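PDB 4KK3: Low molecular weight protein-tyrosine-phosphatase YwlE from Bacillus subtilis subsp. subtilis, which removes phosphate from phosphoarginine residues of many proteins, counteracting the arginine kinase McsB and restoring DNA binding by the repressor CtsR. Local coordinates for residues S14-A19 with V52-E57; T104-V109 with G114-P119. All blocks are in the same frame, centred on the assembly; numbering follows the deposited sequence.

Interaction 1: residues S14-A19 with V52-E57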
loop_
_atom_site.group_PDB
_atom_site.type_symbol
_atom_site.label_atom_id
_atom_site.label_comp_id
_atom_site.label_asym_id
_atom_site.label_seq_id
_atom_site.Cartn_x
_atom_site.Cartn_y
_atom_site.Cartn_z
ATOM N N SER A 14 -0.754 -2.107 -3.999
ATOM C CA SER A 14 -1.348 -1.863 -2.691
ATOM C C SER A 14 -1.848 -3.122 -1.958
ATOM O O SER A 14 -1.684 -3.186 -0.741
ATOM C CB SER A 14 -2.345 -0.678 -2.653
ATOM O OG SER A 14 -3.539 -0.901 -3.377
ATOM N N PRO A 15 -2.418 -4.125 -2.681
ATOM C CA PRO A 15 -2.728 -5.376 -1.970
ATOM C C PRO A 15 -1.477 -6.109 -1.506
ATOM O O PRO A 15 -1.511 -6.707 -0.430
ATOM C CB PRO A 15 -3.472 -6.220 -3.022
ATOM C CG PRO A 15 -3.980 -5.234 -4.021
ATOM C CD PRO A 15 -2.942 -4.149 -4.062
HETATM N N MSE A 16 -0.404 -6.102 -2.298
HETATM C CA MSE A 16 0.853 -6.687 -1.827
HETATM C C MSE A 16 1.366 -5.939 -0.611
HETATM O O MSE A 16 1.789 -6.537 0.357
HETATM C CB MSE A 16 1.927 -6.716 -2.924
HETATM C CG MSE A 16 1.777 -7.921 -3.876
HETATM SE SE MSE A 16 3.338 -8.187 -5.044
HETATM C CE MSE A 16 3.022 -6.679 -6.163
ATOM N N ALA A 17 1.320 -4.615 -0.651
ATOM C CA ALA A 17 1.797 -3.840 0.498
ATOM C C ALA A 17 1.005 -4.123 1.780
ATOM O O ALA A 17 1.579 -4.282 2.863
ATOM C CB ALA A 17 1.764 -2.347 0.178
ATOM N N GLU A 18 -0.314 -4.161 1.653
ATOM C CA GLU A 18 -1.208 -4.467 2.767
ATOM C C GLU A 18 -0.878 -5.832 3.397
ATOM O O GLU A 18 -0.759 -5.964 4.610
ATOM C CB GLU A 18 -2.659 -4.456 2.267
ATOM C CG GLU A 18 -3.688 -4.942 3.291
ATOM C CD GLU A 18 -5.118 -4.963 2.758
ATOM O OE1 GLU A 18 -5.331 -4.728 1.548
ATOM O OE2 GLU A 18 -6.040 -5.234 3.553
ATOM N N ALA A 19 -0.725 -6.850 2.566
ATOM C CA ALA A 19 -0.489 -8.196 3.098
ATOM C C ALA A 19 0.900 -8.310 3.706
ATOM O O ALA A 19 1.063 -8.911 4.784
ATOM C CB ALA A 19 -0.689 -9.232 2.005
ATOM N N VAL A 52 -0.350 -12.740 -6.246
ATOM C CA VAL A 52 -0.650 -13.860 -5.354
ATOM C C VAL A 52 0.518 -14.840 -5.268
ATOM O O VAL A 52 0.921 -15.264 -4.169
ATOM C CB VAL A 52 -1.936 -14.595 -5.780
ATOM C CG1 VAL A 52 -2.068 -15.931 -5.040
ATOM C CG2 VAL A 52 -3.144 -13.720 -5.510
ATOM N N GLU A 53 1.064 -15.200 -6.423
ATOM C CA GLU A 53 2.174 -16.149 -6.479
ATOM C C GLU A 53 3.425 -15.570 -5.802
ATOM O O GLU A 53 4.130 -16.265 -5.075
ATOM C CB GLU A 53 2.458 -16.564 -7.936
ATOM C CG GLU A 53 3.757 -17.348 -8.117
ATOM C CD GLU A 53 3.958 -17.847 -9.542
ATOM O OE1 GLU A 53 3.188 -17.438 -10.441
ATOM O OE2 GLU A 53 4.887 -18.656 -9.762
ATOM N N ALA A 54 3.682 -14.282 -6.020
ATOM C CA ALA A 54 4.839 -13.632 -5.420
ATOM C C ALA A 54 4.799 -13.688 -3.891
ATOM O O ALA A 54 5.818 -13.928 -3.242
ATOM C CB ALA A 54 4.929 -12.171 -5.896
ATOM N N LEU A 55 3.617 -13.497 -3.314
ATOM C CA LEU A 55 3.499 -13.535 -1.861
ATOM C C LEU A 55 3.460 -14.979 -1.369
ATOM O O LEU A 55 3.977 -15.277 -0.294
ATOM C CB LEU A 55 2.264 -12.794 -1.371
ATOM C CG LEU A 55 2.267 -11.277 -1.625
ATOM C CD1 LEU A 55 1.451 -10.511 -0.589
ATOM C CD2 LEU A 55 3.668 -10.690 -1.764
ATOM N N PHE A 56 2.850 -15.854 -2.161
ATOM C CA PHE A 56 2.731 -17.268 -1.807
ATOM C C PHE A 56 4.120 -17.894 -1.595
ATOM O O PHE A 56 4.329 -18.720 -0.687
ATOM C CB PHE A 56 1.945 -17.990 -2.913
ATOM C CG PHE A 56 1.649 -19.446 -2.613
ATOM C CD1 PHE A 56 0.552 -19.801 -1.848
ATOM C CD2 PHE A 56 2.445 -20.442 -3.138
ATOM C CE1 PHE A 56 0.269 -21.148 -1.589
ATOM C CE2 PHE A 56 2.171 -21.783 -2.885
ATOM C CZ PHE A 56 1.078 -22.124 -2.113
ATOM N N GLU A 57 5.076 -17.465 -2.417
ATOM C CA GLU A 57 6.468 -17.892 -2.299
ATOM C C GLU A 57 7.065 -17.595 -0.915
ATOM O O GLU A 57 7.888 -18.363 -0.404
ATOM C CB GLU A 57 7.315 -17.250 -3.404
ATOM C CG GLU A 57 8.813 -17.252 -3.140
ATOM C CD GLU A 57 9.592 -16.606 -4.264
ATOM O OE1 GLU A 57 9.076 -16.604 -5.395
ATOM O OE2 GLU A 57 10.708 -16.097 -4.023
#
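Leu55 reaches from helix 49-56 to helix 13-28 and lands between Met16 and Ala19. Met16 is present as selenomethionine. The two helix pieces run nearly parallel. Their axes are 10.7 Å apart at closest approach and cross at -22°. At this spacing side chains make the contact, and it is wholly apolar.

Leu55 can be followed outward. CB points to the other helix but touches nothing there itself. CG is anti to the carbonyl carbon (chi1 -65°), and this carries the branch point across the gap. There Leu55 CG comes within 4.1 Å of Met16 CG. The two methyls then part. Leu55 CD1 drops beside the next turn of helix 13-28 and meets Ala19 CB at 3.6 Å, the closest pair of the contact. Leu55 CD1 also lies 4.1 Å from Met16 CA, against the helix backbone. Leu55 CD2 turns the other way and rests on the Met16 chain, 4.0 Å from Met16 CG and 4.1 Å from Met16 SE. Met16 SE also comes within 4.4 Å of Ala54 CB. The turn at chi3 (-72°) directs CE of Met16 away from helix 49-56.

The contact is buried among three helices. Met16 also touches Thr130 and Leu134 of helix 124-145, and Leu55 touches Arg131 there. Ala17 points away from helix 49-56 and packs on Phe5 of strand 2-7, so helix 13-28 lies between the central parallel sheet and helix 49-56.

Interaction 2: residues T104-V109 with G114-P119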
loop_
_atom_site.group_PDB
_atom_site.type_symbol
_atom_site.label_atom_id
_atom_site.label_comp_id
_atom_site.label_asym_id
_atom_site.label_seq_id
_atom_site.Cartn_x
_atom_site.Cartn_y
_atom_site.Cartn_z
ATOM N N THR A 104 3.714 9.651 -0.672
ATOM C CA THR A 104 4.139 8.395 -1.290
ATOM C C THR A 104 4.840 7.538 -0.256
ATOM O O THR A 104 5.375 8.049 0.731
ATOM C CB THR A 104 5.069 8.562 -2.493
ATOM O OG1 THR A 104 6.329 9.079 -2.056
ATOM C CG2 THR A 104 4.437 9.489 -3.543
ATOM N N LEU A 105 4.819 6.225 -0.479
ATOM C CA LEU A 105 5.486 5.305 0.425
ATOM C C LEU A 105 6.981 5.631 0.521
ATOM O O LEU A 105 7.547 5.684 1.621
ATOM C CB LEU A 105 5.238 3.865 -0.031
ATOM C CG LEU A 105 5.905 2.769 0.795
ATOM C CD1 LEU A 105 5.517 2.832 2.261
ATOM C CD2 LEU A 105 5.509 1.424 0.210
ATOM N N LYS A 106 7.615 5.901 -0.618
ATOM C CA LYS A 106 9.042 6.200 -0.599
ATOM C C LYS A 106 9.348 7.514 0.134
ATOM O O LYS A 106 10.249 7.547 0.960
ATOM C CB LYS A 106 9.664 6.145 -1.993
ATOM C CG LYS A 106 9.730 4.707 -2.533
ATOM C CD LYS A 106 10.454 4.612 -3.861
ATOM C CE LYS A 106 10.597 3.143 -4.273
ATOM N NZ LYS A 106 11.236 2.999 -5.605
ATOM N N GLU A 107 8.580 8.569 -0.162
ATOM C CA GLU A 107 8.690 9.857 0.545
ATOM C C GLU A 107 8.699 9.690 2.052
ATOM O O GLU A 107 9.586 10.170 2.760
ATOM C CB GLU A 107 7.453 10.720 0.251
ATOM C CG GLU A 107 7.575 11.786 -0.770
ATOM C CD GLU A 107 6.347 12.685 -0.769
ATOM O OE1 GLU A 107 5.212 12.195 -0.508
ATOM O OE2 GLU A 107 6.521 13.887 -1.016
ATOM N N TYR A 108 7.663 9.022 2.542
ATOM C CA TYR A 108 7.416 8.937 3.966
ATOM C C TYR A 108 8.515 8.155 4.669
ATOM O O TYR A 108 8.989 8.540 5.737
ATOM C CB TYR A 108 6.059 8.282 4.202
ATOM C CG TYR A 108 5.561 8.433 5.611
ATOM C CD1 TYR A 108 5.754 7.434 6.550
ATOM C CD2 TYR A 108 4.910 9.593 6.002
ATOM C CE1 TYR A 108 5.295 7.583 7.844
ATOM C CE2 TYR A 108 4.457 9.755 7.284
ATOM C CZ TYR A 108 4.651 8.751 8.206
ATOM O OH TYR A 108 4.182 8.935 9.487
ATOM N N VAL A 109 8.927 7.055 4.054
ATOM C CA VAL A 109 9.867 6.149 4.686
ATOM C C VAL A 109 11.324 6.585 4.528
ATOM O O VAL A 109 12.107 6.531 5.482
ATOM C CB VAL A 109 9.668 4.718 4.136
ATOM C CG1 VAL A 109 10.726 3.788 4.687
ATOM C CG2 VAL A 109 8.271 4.243 4.481
ATOM N N GLY A 114 10.357 9.318 -4.983
ATOM C CA GLY A 114 10.473 8.044 -5.660
ATOM C C GLY A 114 9.140 7.353 -5.782
ATOM O O GLY A 114 8.265 7.489 -4.920
ATOM N N ASP A 115 8.972 6.612 -6.873
ATOM C CA ASP A 115 7.725 5.902 -7.121
ATOM C C ASP A 115 7.959 4.395 -6.973
ATOM O O ASP A 115 9.047 3.905 -7.262
ATOM C CB ASP A 115 7.205 6.195 -8.533
ATOM C CG ASP A 115 6.726 7.629 -8.699
ATOM O OD1 ASP A 115 6.367 8.271 -7.693
ATOM O OD2 ASP A 115 6.705 8.124 -9.846
ATOM N N VAL A 116 6.933 3.683 -6.529
ATOM C CA VAL A 116 6.893 2.222 -6.681
ATOM C C VAL A 116 6.155 1.943 -7.986
ATOM O O VAL A 116 4.933 2.093 -8.060
ATOM C CB VAL A 116 6.161 1.533 -5.524
ATOM C CG1 VAL A 116 6.062 0.019 -5.782
ATOM C CG2 VAL A 116 6.880 1.800 -4.202
ATOM N N LEU A 117 6.899 1.558 -9.016
ATOM C CA LEU A 117 6.329 1.444 -10.369
ATOM C C LEU A 117 5.365 0.263 -10.539
ATOM O O LEU A 117 5.519 -0.784 -9.898
ATOM C CB LEU A 117 7.444 1.375 -11.414
ATOM C CG LEU A 117 8.408 2.559 -11.437
ATOM C CD1 LEU A 117 9.474 2.365 -12.501
ATOM C CD2 LEU A 117 7.616 3.829 -11.682
ATOM N N ASP A 118 4.383 0.436 -11.422
ATOM C CA ASP A 118 3.335 -0.570 -11.640
ATOM C C ASP A 118 3.908 -1.846 -12.276
ATOM O O ASP A 118 4.487 -1.802 -13.361
ATOM C CB ASP A 118 2.253 0.015 -12.559
ATOM C CG ASP A 118 0.934 -0.725 -12.468
ATOM O OD1 ASP A 118 0.908 -1.864 -11.952
ATOM O OD2 ASP A 118 -0.092 -0.168 -12.914
ATOM N N PRO A 119 3.759 -2.996 -11.595
ATOM C CA PRO A 119 4.225 -4.253 -12.186
ATOM C C PRO A 119 3.208 -4.883 -13.119
ATOM O O PRO A 119 3.551 -5.885 -13.745
ATOM C CB PRO A 119 4.394 -5.159 -10.963
ATOM C CG PRO A 119 3.313 -4.703 -10.056
ATOM C CD PRO A 119 3.247 -3.186 -10.234
HETATM O O HOH W 1 6.621 5.704 -3.467
#
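Lys106 lies along the backbone of Gly114 and Asp115, while a capping box formed by Thr104 and Glu107 starts the helix that carries it. The contact joins helix 105-110 to the loop that leads to Asp118, the proton donor/acceptor of the active site.

Lys106 leaves the helix with CG anti to the carbonyl carbon (chi1 -70°), and beyond CG its chain is extended. It runs alongside the loop. Lys106 CB sits 3.5 Å from Gly114 O. Further out, Lys106 CD lies 3.6 Å from Gly114 C, so the lysine chain runs against bare glycine backbone. Lys106 CE meets Val116 CG2 at 4.0 Å, where the two side chains cross at a slant. At the end, Lys106 NZ donates to Asp115 O at 2.9 Å. The ammonium stands above the carbonyl plane, 47° out of it, so it does not sit on a lone pair. Lys106 NZ also forms a salt bridge with Glu133 of helix 124-145. One lysine thus ties the loop to two helices. The CB of Asp115 points away from helix 105-110, and its OD1 accepts from His85 N.

The capping box is reciprocal. Thr104 OG1 accepts from Glu107 N at 3.0 Å, and Glu107 OE1 accepts from Thr104 N, also at 3.0 Å. Glu107 OE1 has a second partner in Lys88, which probably steadies its charge.

The N-H of Lys106, in the first turn, is satisfied by a water. This water accepts from Lys106 N at 3.0 Å and donates to Gly114 O at 2.8 Å.

Interactions 1 and 2 follow one another along the chain. Their centres are 16 Å apart and their nearest atoms about 4 Å, without touching. Arg13, an active-site residue by similarity, lies between them. The side chain of Met16 is about 4 Å from that of Cys12 and about 5 Å from that of Arg13, both just earlier in the chain. The side chain of Val116 is about 4 Å from that of Arg13 and about 8 Å from that of the nucleophile Cys7, and Val116 O accepts from Arg13 NH1. Interaction 1 packs the first turns of the helix that follows the phosphate-binding loop, Cys7 to Arg13. Interaction 2 ties down the loop leading to Asp118.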